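Local coordinates for oligopeptide-binding protein oppA (Lactococcus lactis, PDB 3DRF) that binds extracellular oligopeptides in a voluminous cavity that closes like a Venus flytrap, as the receptor of the OppABCDF transporter that takes them up, at residues N385-D391 with Y401-D405; G337-N341 with G375-L381; R323-L327 with N464-I468; Y301-Y307 with V536-M542. All blocks are in the same frame, centred on the assembly; numbering follows the deposited sequence.

Interaction 1 of 4, residues N385-D391 with Y401-D405; sequences NKLLDED and YREKD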
# COMPACT_ATOMS: atom_id res chain seq x y z
N ASN A 385 -3.98 -24.24 21.72
CA ASN A 385 -4.36 -25.66 21.89
C ASN A 385 -5.78 -25.82 22.50
O ASN A 385 -6.52 -26.65 22.06
CB ASN A 385 -3.26 -26.41 22.71
CG ASN A 385 -2.04 -26.81 21.85
OD1 ASN A 385 -2.15 -27.40 20.86
ND2 ASN A 385 -0.88 -26.49 22.36
N LYS A 386 -6.10 -25.02 23.50
CA LYS A 386 -7.43 -25.04 24.14
C LYS A 386 -8.53 -24.72 23.10
O LYS A 386 -9.49 -25.39 23.05
CB LYS A 386 -7.46 -24.04 25.31
CG LYS A 386 -8.79 -24.01 26.05
CD LYS A 386 -8.69 -23.06 27.27
CE LYS A 386 -9.96 -22.86 28.00
NZ LYS A 386 -10.63 -21.81 27.42
N LEU A 387 -8.33 -23.66 22.30
CA LEU A 387 -9.29 -23.25 21.28
C LEU A 387 -9.57 -24.38 20.31
O LEU A 387 -10.68 -24.60 19.93
CB LEU A 387 -8.78 -22.01 20.51
CG LEU A 387 -8.89 -20.70 21.31
CD1 LEU A 387 -8.03 -19.64 20.65
CD2 LEU A 387 -10.37 -20.16 21.29
N LEU A 388 -8.52 -25.08 19.91
CA LEU A 388 -8.64 -26.16 18.93
C LEU A 388 -9.34 -27.39 19.56
O LEU A 388 -10.18 -27.96 18.95
CB LEU A 388 -7.25 -26.54 18.36
CG LEU A 388 -6.69 -25.41 17.43
CD1 LEU A 388 -5.22 -25.73 17.11
CD2 LEU A 388 -7.57 -25.31 16.19
N ASP A 389 -8.97 -27.72 20.80
CA ASP A 389 -9.62 -28.82 21.55
C ASP A 389 -11.13 -28.52 21.67
O ASP A 389 -11.92 -29.35 21.37
CB ASP A 389 -9.06 -28.94 22.99
CG ASP A 389 -7.80 -29.72 23.07
OD1 ASP A 389 -7.42 -30.36 22.10
OD2 ASP A 389 -7.18 -29.62 24.08
N GLU A 390 -11.46 -27.31 22.09
CA GLU A 390 -12.87 -26.86 22.27
C GLU A 390 -13.68 -26.90 20.99
O GLU A 390 -14.85 -27.10 21.01
CB GLU A 390 -12.93 -25.45 22.90
CG GLU A 390 -12.50 -25.39 24.35
CD GLU A 390 -12.42 -24.00 24.90
OE1 GLU A 390 -12.40 -23.01 24.17
OE2 GLU A 390 -12.33 -23.93 26.10
N ASP A 391 -13.03 -26.71 19.84
CA ASP A 391 -13.69 -26.70 18.54
C ASP A 391 -13.72 -28.05 17.84
O ASP A 391 -14.10 -28.16 16.77
CB ASP A 391 -13.02 -25.62 17.62
CG ASP A 391 -13.88 -25.22 16.45
OD1 ASP A 391 -15.03 -24.96 16.61
OD2 ASP A 391 -13.40 -25.29 15.36
N TYR A 401 -0.78 -34.36 14.55
CA TYR A 401 -1.64 -33.32 13.98
C TYR A 401 -3.11 -33.60 14.30
O TYR A 401 -3.53 -34.72 14.52
CB TYR A 401 -1.42 -33.21 12.47
CG TYR A 401 0.00 -32.82 12.11
CD1 TYR A 401 0.50 -31.56 12.38
CD2 TYR A 401 0.86 -33.74 11.56
CE1 TYR A 401 1.78 -31.20 12.03
CE2 TYR A 401 2.13 -33.40 11.25
CZ TYR A 401 2.60 -32.13 11.50
OH TYR A 401 3.91 -31.76 11.19
N ARG A 402 -3.87 -32.51 14.29
CA ARG A 402 -5.29 -32.54 14.62
C ARG A 402 -6.19 -32.88 13.44
O ARG A 402 -5.80 -32.68 12.32
CB ARG A 402 -5.71 -31.20 15.22
CG ARG A 402 -5.01 -30.89 16.60
CD ARG A 402 -5.35 -29.46 17.02
NE ARG A 402 -4.68 -29.11 18.29
CZ ARG A 402 -5.12 -29.44 19.49
NH1 ARG A 402 -6.26 -30.06 19.59
NH2 ARG A 402 -4.49 -29.06 20.58
N GLU A 403 -7.36 -33.43 13.76
CA GLU A 403 -8.33 -33.88 12.77
C GLU A 403 -9.76 -33.58 13.29
O GLU A 403 -10.00 -33.56 14.43
CB GLU A 403 -8.22 -35.39 12.55
CG GLU A 403 -6.83 -35.91 12.15
CD GLU A 403 -6.77 -37.42 12.00
OE1 GLU A 403 -7.83 -38.02 12.08
OE2 GLU A 403 -5.73 -37.92 11.79
N LYS A 404 -10.67 -33.39 12.35
CA LYS A 404 -12.08 -33.21 12.65
C LYS A 404 -12.86 -34.03 11.64
O LYS A 404 -12.79 -33.75 10.47
CB LYS A 404 -12.48 -31.74 12.58
CG LYS A 404 -13.98 -31.53 12.93
CD LYS A 404 -14.42 -30.11 12.73
CE LYS A 404 -14.02 -29.29 13.93
NZ LYS A 404 -14.67 -27.91 13.98
N ASP A 405 -13.56 -35.04 12.13
CA ASP A 405 -14.32 -35.97 11.31
C ASP A 405 -13.49 -36.48 10.15
O ASP A 405 -13.94 -36.49 9.03
CB ASP A 405 -15.59 -35.30 10.79
CG ASP A 405 -16.60 -36.32 10.22
OD1 ASP A 405 -16.64 -37.51 10.64
OD2 ASP A 405 -17.32 -35.91 9.30
O HOH W 1 -4.52 -29.65 23.65

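Interaction 2 of 4, residues G337-N341 with G375-L381; sequences GYARN and GYEKQDL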
# COMPACT_ATOMS: atom_id res chain seq x y z
N GLY A 337 -3.10 -17.59 14.97
CA GLY A 337 -2.55 -16.30 15.42
C GLY A 337 -1.82 -16.37 16.78
O GLY A 337 -0.76 -15.92 16.90
N TYR A 338 -2.46 -17.04 17.74
CA TYR A 338 -1.83 -17.16 19.09
C TYR A 338 -0.54 -17.99 19.10
O TYR A 338 0.26 -17.85 19.96
CB TYR A 338 -2.82 -17.71 20.14
CG TYR A 338 -3.85 -16.69 20.58
CD1 TYR A 338 -3.47 -15.50 21.19
CD2 TYR A 338 -5.21 -16.92 20.40
CE1 TYR A 338 -4.42 -14.54 21.60
CE2 TYR A 338 -6.17 -15.98 20.81
CZ TYR A 338 -5.75 -14.79 21.40
OH TYR A 338 -6.70 -13.89 21.79
N ALA A 339 -0.41 -18.88 18.14
CA ALA A 339 0.76 -19.83 18.12
C ALA A 339 2.04 -19.15 17.60
O ALA A 339 3.11 -19.60 17.85
CB ALA A 339 0.43 -21.01 17.24
N ARG A 340 1.93 -18.08 16.82
CA ARG A 340 3.16 -17.41 16.33
C ARG A 340 3.92 -16.75 17.49
O ARG A 340 3.37 -16.36 18.47
CB ARG A 340 2.87 -16.32 15.24
CG ARG A 340 2.36 -16.91 13.89
CD ARG A 340 2.50 -15.87 12.76
NE ARG A 340 1.72 -14.66 13.06
CZ ARG A 340 1.78 -13.58 12.30
NH1 ARG A 340 1.09 -12.54 12.63
NH2 ARG A 340 2.55 -13.57 11.22
N ASN A 341 5.24 -16.67 17.28
CA ASN A 341 6.15 -16.00 18.18
C ASN A 341 6.77 -14.74 17.56
O ASN A 341 7.94 -14.64 17.40
CB ASN A 341 7.27 -16.99 18.63
CG ASN A 341 8.03 -17.59 17.48
OD1 ASN A 341 7.59 -17.65 16.40
ND2 ASN A 341 9.23 -18.05 17.78
N GLY A 375 -4.22 -7.82 20.91
CA GLY A 375 -4.20 -8.65 19.73
C GLY A 375 -3.41 -9.94 19.98
O GLY A 375 -3.57 -10.56 20.99
N TYR A 376 -2.53 -10.25 19.06
CA TYR A 376 -1.80 -11.54 19.01
C TYR A 376 -0.31 -11.27 19.20
O TYR A 376 0.51 -12.07 18.83
CB TYR A 376 -2.11 -12.30 17.66
CG TYR A 376 -3.60 -12.61 17.52
CD1 TYR A 376 -4.14 -13.84 17.95
CD2 TYR A 376 -4.48 -11.64 17.05
CE1 TYR A 376 -5.50 -14.07 17.86
CE2 TYR A 376 -5.82 -11.89 16.96
CZ TYR A 376 -6.33 -13.09 17.37
OH TYR A 376 -7.66 -13.36 17.32
N GLU A 377 -0.02 -10.14 19.81
CA GLU A 377 1.38 -9.71 20.02
C GLU A 377 2.19 -10.55 21.05
O GLU A 377 3.37 -10.44 21.13
CB GLU A 377 1.44 -8.20 20.36
CG GLU A 377 0.77 -7.80 21.69
CD GLU A 377 -0.75 -7.54 21.62
OE1 GLU A 377 -1.33 -7.79 20.62
OE2 GLU A 377 -1.31 -7.13 22.62
N LYS A 378 1.46 -11.35 21.84
CA LYS A 378 2.07 -12.28 22.81
C LYS A 378 1.71 -13.71 22.42
O LYS A 378 0.59 -14.03 22.26
CB LYS A 378 1.53 -11.97 24.22
CG LYS A 378 2.05 -12.87 25.31
CD LYS A 378 1.59 -12.37 26.64
CE LYS A 378 2.12 -13.25 27.82
NZ LYS A 378 3.60 -13.42 27.76
N GLN A 379 2.74 -14.54 22.28
CA GLN A 379 2.52 -15.95 21.97
C GLN A 379 1.70 -16.60 23.11
O GLN A 379 1.96 -16.33 24.24
CB GLN A 379 3.85 -16.70 21.78
CG GLN A 379 3.61 -18.16 21.29
CD GLN A 379 4.92 -18.93 21.07
OE1 GLN A 379 5.05 -19.69 20.16
NE2 GLN A 379 5.84 -18.75 21.95
N ASP A 380 0.72 -17.40 22.76
CA ASP A 380 -0.06 -18.16 23.77
C ASP A 380 -0.40 -19.54 23.18
O ASP A 380 -1.47 -19.79 22.73
CB ASP A 380 -1.29 -17.37 24.22
CG ASP A 380 -1.89 -17.92 25.50
OD1 ASP A 380 -1.59 -19.04 25.83
OD2 ASP A 380 -2.62 -17.16 26.10
N LEU A 381 0.55 -20.44 23.30
CA LEU A 381 0.39 -21.81 22.80
C LEU A 381 -0.69 -22.58 23.58
O LEU A 381 -1.42 -23.30 23.04
CB LEU A 381 1.73 -22.59 22.86
CG LEU A 381 2.78 -22.06 21.86
CD1 LEU A 381 4.14 -22.68 22.27
CD2 LEU A 381 2.44 -22.51 20.45
O HOH W 2 -5.84 -11.41 22.35
O HOH W 3 -8.76 -13.71 19.85
O HOH W 4 2.90 -13.61 18.44
O HOH W 5 0.67 -11.18 15.68

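Interaction 3 of 4, residues R323-L327 with N464-I468; sequences RKTPL and NDWDI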
# COMPACT_ATOMS: atom_id res chain seq x y z
N ARG A 323 -15.32 -19.74 0.54
CA ARG A 323 -14.32 -20.81 0.39
C ARG A 323 -14.49 -21.86 1.48
O ARG A 323 -14.58 -21.56 2.61
CB ARG A 323 -12.91 -20.21 0.45
CG ARG A 323 -11.76 -21.23 0.13
CD ARG A 323 -10.42 -20.56 -0.14
NE ARG A 323 -9.39 -21.56 -0.39
CZ ARG A 323 -8.54 -22.01 0.51
NH1 ARG A 323 -8.56 -21.56 1.75
NH2 ARG A 323 -7.69 -22.97 0.16
N LYS A 324 -14.44 -23.12 1.06
CA LYS A 324 -14.53 -24.24 2.00
C LYS A 324 -13.14 -24.54 2.53
O LYS A 324 -12.28 -24.83 1.80
CB LYS A 324 -15.15 -25.48 1.33
CG LYS A 324 -16.57 -25.23 1.02
CD LYS A 324 -17.31 -26.44 0.47
CE LYS A 324 -18.64 -25.97 -0.07
NZ LYS A 324 -18.36 -25.17 -1.23
N THR A 325 -12.95 -24.39 3.83
CA THR A 325 -11.63 -24.54 4.44
C THR A 325 -11.76 -24.65 5.99
O THR A 325 -12.62 -24.07 6.53
CB THR A 325 -10.71 -23.31 4.08
OG1 THR A 325 -9.52 -23.34 4.85
CG2 THR A 325 -11.38 -21.92 4.29
N PRO A 326 -10.83 -25.34 6.65
CA PRO A 326 -10.82 -25.31 8.12
C PRO A 326 -10.77 -23.87 8.69
O PRO A 326 -11.19 -23.62 9.78
CB PRO A 326 -9.55 -26.10 8.47
CG PRO A 326 -9.45 -27.13 7.32
CD PRO A 326 -9.78 -26.25 6.14
N LEU A 327 -10.21 -22.95 7.90
CA LEU A 327 -10.14 -21.54 8.30
C LEU A 327 -11.48 -20.83 8.39
O LEU A 327 -11.53 -19.76 8.86
CB LEU A 327 -9.19 -20.76 7.38
CG LEU A 327 -7.71 -21.19 7.59
CD1 LEU A 327 -6.85 -20.66 6.39
CD2 LEU A 327 -7.14 -20.76 8.90
N ASN A 464 -7.42 -20.52 -5.22
CA ASN A 464 -7.97 -21.36 -4.23
C ASN A 464 -6.92 -22.27 -3.62
O ASN A 464 -7.25 -23.13 -2.91
CB ASN A 464 -9.08 -22.22 -4.88
CG ASN A 464 -10.15 -22.60 -3.94
OD1 ASN A 464 -10.52 -21.82 -3.09
ND2 ASN A 464 -10.64 -23.82 -4.08
N ASP A 465 -5.66 -22.05 -3.92
CA ASP A 465 -4.54 -22.98 -3.62
C ASP A 465 -3.52 -22.49 -2.59
O ASP A 465 -2.42 -22.92 -2.53
CB ASP A 465 -3.83 -23.34 -4.93
CG ASP A 465 -3.12 -22.13 -5.59
OD1 ASP A 465 -3.23 -21.00 -5.09
OD2 ASP A 465 -2.46 -22.34 -6.62
N TRP A 466 -3.96 -21.52 -1.81
CA TRP A 466 -3.25 -21.08 -0.62
C TRP A 466 -4.27 -20.88 0.51
O TRP A 466 -5.41 -20.63 0.30
CB TRP A 466 -2.43 -19.80 -0.89
CG TRP A 466 -3.33 -18.59 -1.20
CD1 TRP A 466 -3.85 -18.26 -2.40
CD2 TRP A 466 -3.73 -17.57 -0.27
NE1 TRP A 466 -4.58 -17.07 -2.29
CE2 TRP A 466 -4.53 -16.65 -0.98
CE3 TRP A 466 -3.52 -17.36 1.09
CZ2 TRP A 466 -5.13 -15.55 -0.38
CZ3 TRP A 466 -4.13 -16.28 1.69
CH2 TRP A 466 -4.90 -15.37 0.95
N ASP A 467 -3.75 -21.02 1.73
CA ASP A 467 -4.53 -20.81 2.93
C ASP A 467 -4.09 -19.63 3.81
O ASP A 467 -4.92 -18.93 4.32
CB ASP A 467 -4.52 -22.10 3.79
CG ASP A 467 -5.10 -23.29 3.04
OD1 ASP A 467 -6.26 -23.18 2.71
OD2 ASP A 467 -4.37 -24.26 2.82
N ILE A 468 -2.78 -19.50 3.98
CA ILE A 468 -2.19 -18.44 4.83
C ILE A 468 -1.17 -17.74 3.95
O ILE A 468 -0.46 -18.36 3.22
CB ILE A 468 -1.42 -19.07 6.03
CG1 ILE A 468 -2.34 -19.96 6.90
CG2 ILE A 468 -0.76 -17.96 6.93
CD1 ILE A 468 -1.51 -20.86 7.91
O HOH W 6 -7.97 -25.16 3.48

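Interaction 4 of 4, residues Y301-Y307 with V536-M542; sequences YISLMYY and VIPTNFM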
# COMPACT_ATOMS: atom_id res chain seq x y z
N TYR A 301 2.92 2.07 8.00
CA TYR A 301 3.12 0.65 7.61
C TYR A 301 2.38 -0.30 8.53
O TYR A 301 2.29 -0.07 9.70
CB TYR A 301 4.64 0.33 7.68
CG TYR A 301 5.08 -1.13 7.43
CD1 TYR A 301 5.49 -1.54 6.20
CD2 TYR A 301 5.10 -2.06 8.46
CE1 TYR A 301 5.96 -2.86 6.01
CE2 TYR A 301 5.52 -3.33 8.28
CZ TYR A 301 5.95 -3.71 7.05
OH TYR A 301 6.40 -4.98 6.85
N ILE A 302 1.94 -1.40 7.93
CA ILE A 302 1.46 -2.56 8.69
C ILE A 302 1.82 -3.78 7.90
O ILE A 302 1.69 -3.84 6.67
CB ILE A 302 -0.10 -2.50 8.95
CG1 ILE A 302 -0.63 -3.64 9.84
CG2 ILE A 302 -0.95 -2.50 7.65
CD1 ILE A 302 -0.10 -3.58 11.21
N SER A 303 2.27 -4.79 8.62
CA SER A 303 2.29 -6.18 8.11
C SER A 303 1.23 -7.03 8.84
O SER A 303 0.94 -6.78 9.95
CB SER A 303 3.67 -6.83 8.13
OG SER A 303 4.12 -6.94 9.49
N LEU A 304 0.74 -8.03 8.14
CA LEU A 304 -0.38 -8.83 8.62
C LEU A 304 -0.42 -10.16 7.91
O LEU A 304 0.02 -10.31 6.84
CB LEU A 304 -1.73 -8.07 8.49
CG LEU A 304 -2.24 -7.93 7.05
CD1 LEU A 304 -3.68 -7.40 7.16
CD2 LEU A 304 -1.36 -6.96 6.18
N MET A 305 -0.94 -11.11 8.64
CA MET A 305 -1.16 -12.43 8.11
C MET A 305 -2.64 -12.55 7.63
O MET A 305 -3.57 -12.26 8.33
CB MET A 305 -0.88 -13.44 9.25
CG MET A 305 -1.04 -14.93 8.81
SD MET A 305 -0.30 -16.11 10.01
CE MET A 305 -1.34 -15.80 11.47
N TYR A 306 -2.80 -13.01 6.40
CA TYR A 306 -4.10 -13.20 5.75
C TYR A 306 -4.50 -14.66 5.71
O TYR A 306 -3.67 -15.52 5.48
CB TYR A 306 -4.01 -12.77 4.27
CG TYR A 306 -4.01 -11.26 4.04
CD1 TYR A 306 -5.22 -10.56 3.80
CD2 TYR A 306 -2.85 -10.53 4.08
CE1 TYR A 306 -5.25 -9.19 3.57
CE2 TYR A 306 -2.88 -9.15 3.84
CZ TYR A 306 -4.06 -8.51 3.59
OH TYR A 306 -4.03 -7.14 3.40
N TYR A 307 -5.80 -14.89 5.85
CA TYR A 307 -6.42 -16.21 5.60
C TYR A 307 -7.29 -16.13 4.33
O TYR A 307 -8.05 -15.21 4.17
CB TYR A 307 -7.27 -16.59 6.80
CG TYR A 307 -6.50 -16.75 8.11
CD1 TYR A 307 -5.33 -17.53 8.20
CD2 TYR A 307 -6.94 -16.09 9.26
CE1 TYR A 307 -4.66 -17.68 9.40
CE2 TYR A 307 -6.29 -16.24 10.48
CZ TYR A 307 -5.15 -17.04 10.52
OH TYR A 307 -4.50 -17.23 11.70
N VAL A 536 -7.86 -11.56 9.47
CA VAL A 536 -6.43 -11.25 9.31
C VAL A 536 -5.88 -11.09 10.74
O VAL A 536 -6.62 -10.81 11.65
CB VAL A 536 -6.23 -9.95 8.48
CG1 VAL A 536 -6.80 -10.13 7.04
CG2 VAL A 536 -6.86 -8.73 9.19
N ILE A 537 -4.59 -11.28 10.85
CA ILE A 537 -3.89 -11.14 12.14
C ILE A 537 -2.77 -10.08 11.95
O ILE A 537 -1.91 -10.20 11.16
CB ILE A 537 -3.22 -12.49 12.56
CG1 ILE A 537 -4.21 -13.70 12.58
CG2 ILE A 537 -2.51 -12.33 13.93
CD1 ILE A 537 -5.36 -13.57 13.61
N PRO A 538 -2.82 -9.02 12.78
CA PRO A 538 -1.77 -7.97 12.66
C PRO A 538 -0.42 -8.59 13.01
O PRO A 538 -0.33 -9.36 13.92
CB PRO A 538 -2.16 -6.94 13.71
CG PRO A 538 -3.65 -7.20 13.99
CD PRO A 538 -3.81 -8.68 13.83
N THR A 539 0.62 -8.22 12.33
CA THR A 539 1.99 -8.76 12.59
C THR A 539 2.90 -7.70 13.25
O THR A 539 3.13 -7.73 14.39
CB THR A 539 2.57 -9.40 11.30
OG1 THR A 539 1.62 -10.36 10.84
CG2 THR A 539 3.90 -10.12 11.63
N ASN A 540 3.38 -6.78 12.43
CA ASN A 540 4.32 -5.70 12.89
C ASN A 540 3.97 -4.25 12.50
O ASN A 540 3.39 -3.97 11.48
CB ASN A 540 5.72 -5.96 12.35
CG ASN A 540 6.44 -7.09 13.06
OD1 ASN A 540 7.06 -7.89 12.43
ND2 ASN A 540 6.36 -7.11 14.28
N PHE A 541 4.36 -3.36 13.41
CA PHE A 541 4.60 -1.95 13.14
C PHE A 541 6.12 -1.80 12.98
O PHE A 541 6.87 -2.63 13.42
CB PHE A 541 4.12 -1.08 14.31
CG PHE A 541 2.64 -1.25 14.68
CD1 PHE A 541 1.61 -1.35 13.73
CD2 PHE A 541 2.29 -1.23 15.98
CE1 PHE A 541 0.27 -1.45 14.15
CE2 PHE A 541 0.98 -1.31 16.36
CZ PHE A 541 -0.01 -1.43 15.44
N MET A 542 6.52 -0.70 12.36
CA MET A 542 7.93 -0.49 12.05
C MET A 542 8.34 0.97 12.05
O MET A 542 7.54 1.86 11.91
CB MET A 542 8.24 -1.07 10.64
CG MET A 542 9.64 -1.64 10.40
SD MET A 542 9.49 -2.75 8.98
CE MET A 542 8.88 -1.65 7.76
O HOH W 7 4.34 0.90 11.35
O HOH W 8 6.39 -8.55 9.50

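Interaction 1 of 4, residues N385-D391 with Y401-D405
R402 and K404 of strand 401-404 reach across to the C-terminal end of helix 381-390, where N385, D389 and, just past the helix, D391 meet their charges. The strand lies in the large mixed sheet, beside 394-396 and 407-414, so the contact fastens the helix to that sheet. Strand and helix run at 27°, their axes 10.4 Å apart at the closest. R402 leaves the strand with its CB directed at the helix, and its chain stays extended from CG to NE. At CD and NE the aliphatic part slides over L388, whose CD1 comes within 3.6 Å of NE. L388 CB lies over one face of the guanidinium. The tip is gripped at its edge: NH1 gives a nearly straight bond (165°) to D389 OD1 at 2.8 Å, close to the guanidinium plane but above that of the carboxylate, and NH2 reaches N385 OD1 at 2.9 Å. A water joins NH2 to D389 OD2, while NE and NH1 also serve the carbonyls of I436 and W393. K404, bent at chi3 (-81°), brings NZ to D391 O at 2.9 Å, nearly along the C=O axis, and to D391 OD2 at 3.2 Å. D329 supplies a second carboxylate to this ammonium. With five N-H bonds, the buried guanidinium is probably fixed in rotation, and K404 is likely to ease repulsion between the carboxylates of D391 and D329.

Interaction 2 of 4, residues G337-N341 with G375-L381
Y376 sets its ring carbon CE1 over the centre of the Y338 ring, 3.5 Å above the plane. The two rings are neither parallel nor perpendicular: their planes meet at 47°, with centroids 4.6 Å apart. Y338 presents this face because its CG stands anti to the carbonyl carbon (chi1 -75°), and a water links the two hydroxyls, which have stronger partners in K383 for Y338 and in N531 O for Y376. On the helix side Y376 CD1 rests against the backbone of G337, 3.6 Å from its C atom; a CB on that glycine would lie only 2.9 Å from CD1. The contact thus joins the C-terminal end of helix 330-339 to the N-cap of helix 381-390: D380 N donates to Y338 O at 2.9 Å and 172°, while D380 OD1 caps K383 N in the first turn of the new helix. Q379 CA adds a CA-H...O contact to the same carbonyl, and the CB and CG of Q379 lie alongside R340 O. Beyond the cap L381 turns its CD2 branch back onto A339, 4.1 Å from CB, where I436 touches both residues. A further water is shared by the carbonyl oxygens of R340 and Y376.

Interaction 3 of 4, residues R323-L327 with N464-I468
R323 holds D467 end-on, NH1 and NH2 both donating to OD1, at 3.0 and 2.9 Å, within 3° of the guanidinium plane. From NE and NH2 the same group grips N464 side-on: NE meets OD1 at 2.9 Å, and NH2 meets the backbone O at 3.1 Å, each from above the carbonyl plane. The amide stands almost perpendicular (87°) to the guanidinium, while W466 O lies over one guanidinium face and takes its hydrogen bond from N308 ND2. R323 reaches this place through a chain extended from CG to NE, with CG anti to the backbone N (chi1 -173°). A leucine here is likely to leave D467 without its positive mate and N464 without the bonds to its amide and to its main-chain carbonyl. D467 OD2 is satisfied by V412 N, and a water ties OD1 to T325 OG1, which also closes an ST turn by accepting from L327 N. Farther out, L327 CD1 packs against D467, 3.8 Å from CB. The two loops close over the sheet: P326 and D467 touch strand 407-414, I468 leans on strand 292-307, and L327 fills the seam between Y307 of that strand and V332 and I336 of helix 330-339.

Interaction 4 of 4, residues Y301-Y307 with V536-M542
Two long strands, 292-307 and 536-549, pair antiparallel through a classic beta bulge in which T539 and N540 both face S303. The regular part of the ladder lies at M305 and I537, a hydrogen-bonded pair with M305 N to I537 O at 2.8 Å and I537 N to M305 O at 2.9 Å. At the bulge S303 O accepts from T539 N at 2.8 Å and only weakly from N540 N. The latter is caught by S303 OG at 3.0 Å, since chi1 of 63° sets the hydroxyl between the backbone N and the carbonyl carbon. S303 N then restores the ladder with a straight bond (173°) to N540 O. Past the bulge Y301 carries a Met-aromatic contact: M542, bent at chi3, lays its CE methyl over the middle of the ring, 3.5 Å from the centroid and 6° off the normal. The Y301 hydroxyl bonds to the backbone of the bound peptide and to S472 OG, making this end of the strand part of the binding cavity. A valine in place of Y301 would probably cost the peptide that bond and leave the M542 methyl without a ring to lie on. L304 and Y306 hold V536 on one face of the sheet; on the other, M305 CE lies beside I537 CG1 at 3.7 Å. Strand 468-474 flanks 292-307 on its far edge and 354-356 pairs with 536-549, while I336 of helix 330-339 covers M305 and Y307, and helix 516-533 touches V536 and P538.

Interaction 4 reaches the bound peptide through Y301 and has its centre about 12 Å from that of the chain; the others lie farther from the chain's centre, interaction 1 about 35 Å from it. All three other contacts are nested within the loop that interaction 4 closes. Interaction 2 sits about 13 Å from interaction 4 between centres, and R340 NH1 probably bonds to T539 OG1 at 2.9 Å. Interaction 3 meets interaction 4 through packing, with I468 CG2 3.6 Å from M305 CG. Interactions 1 and 2 follow in series and touch where L387 CD1 meets Y338 CD2 at 3.9 Å. Helix 330-339 is the common neighbour, bordering each of interactions 1, 3 and 4 and contributing to interaction 2.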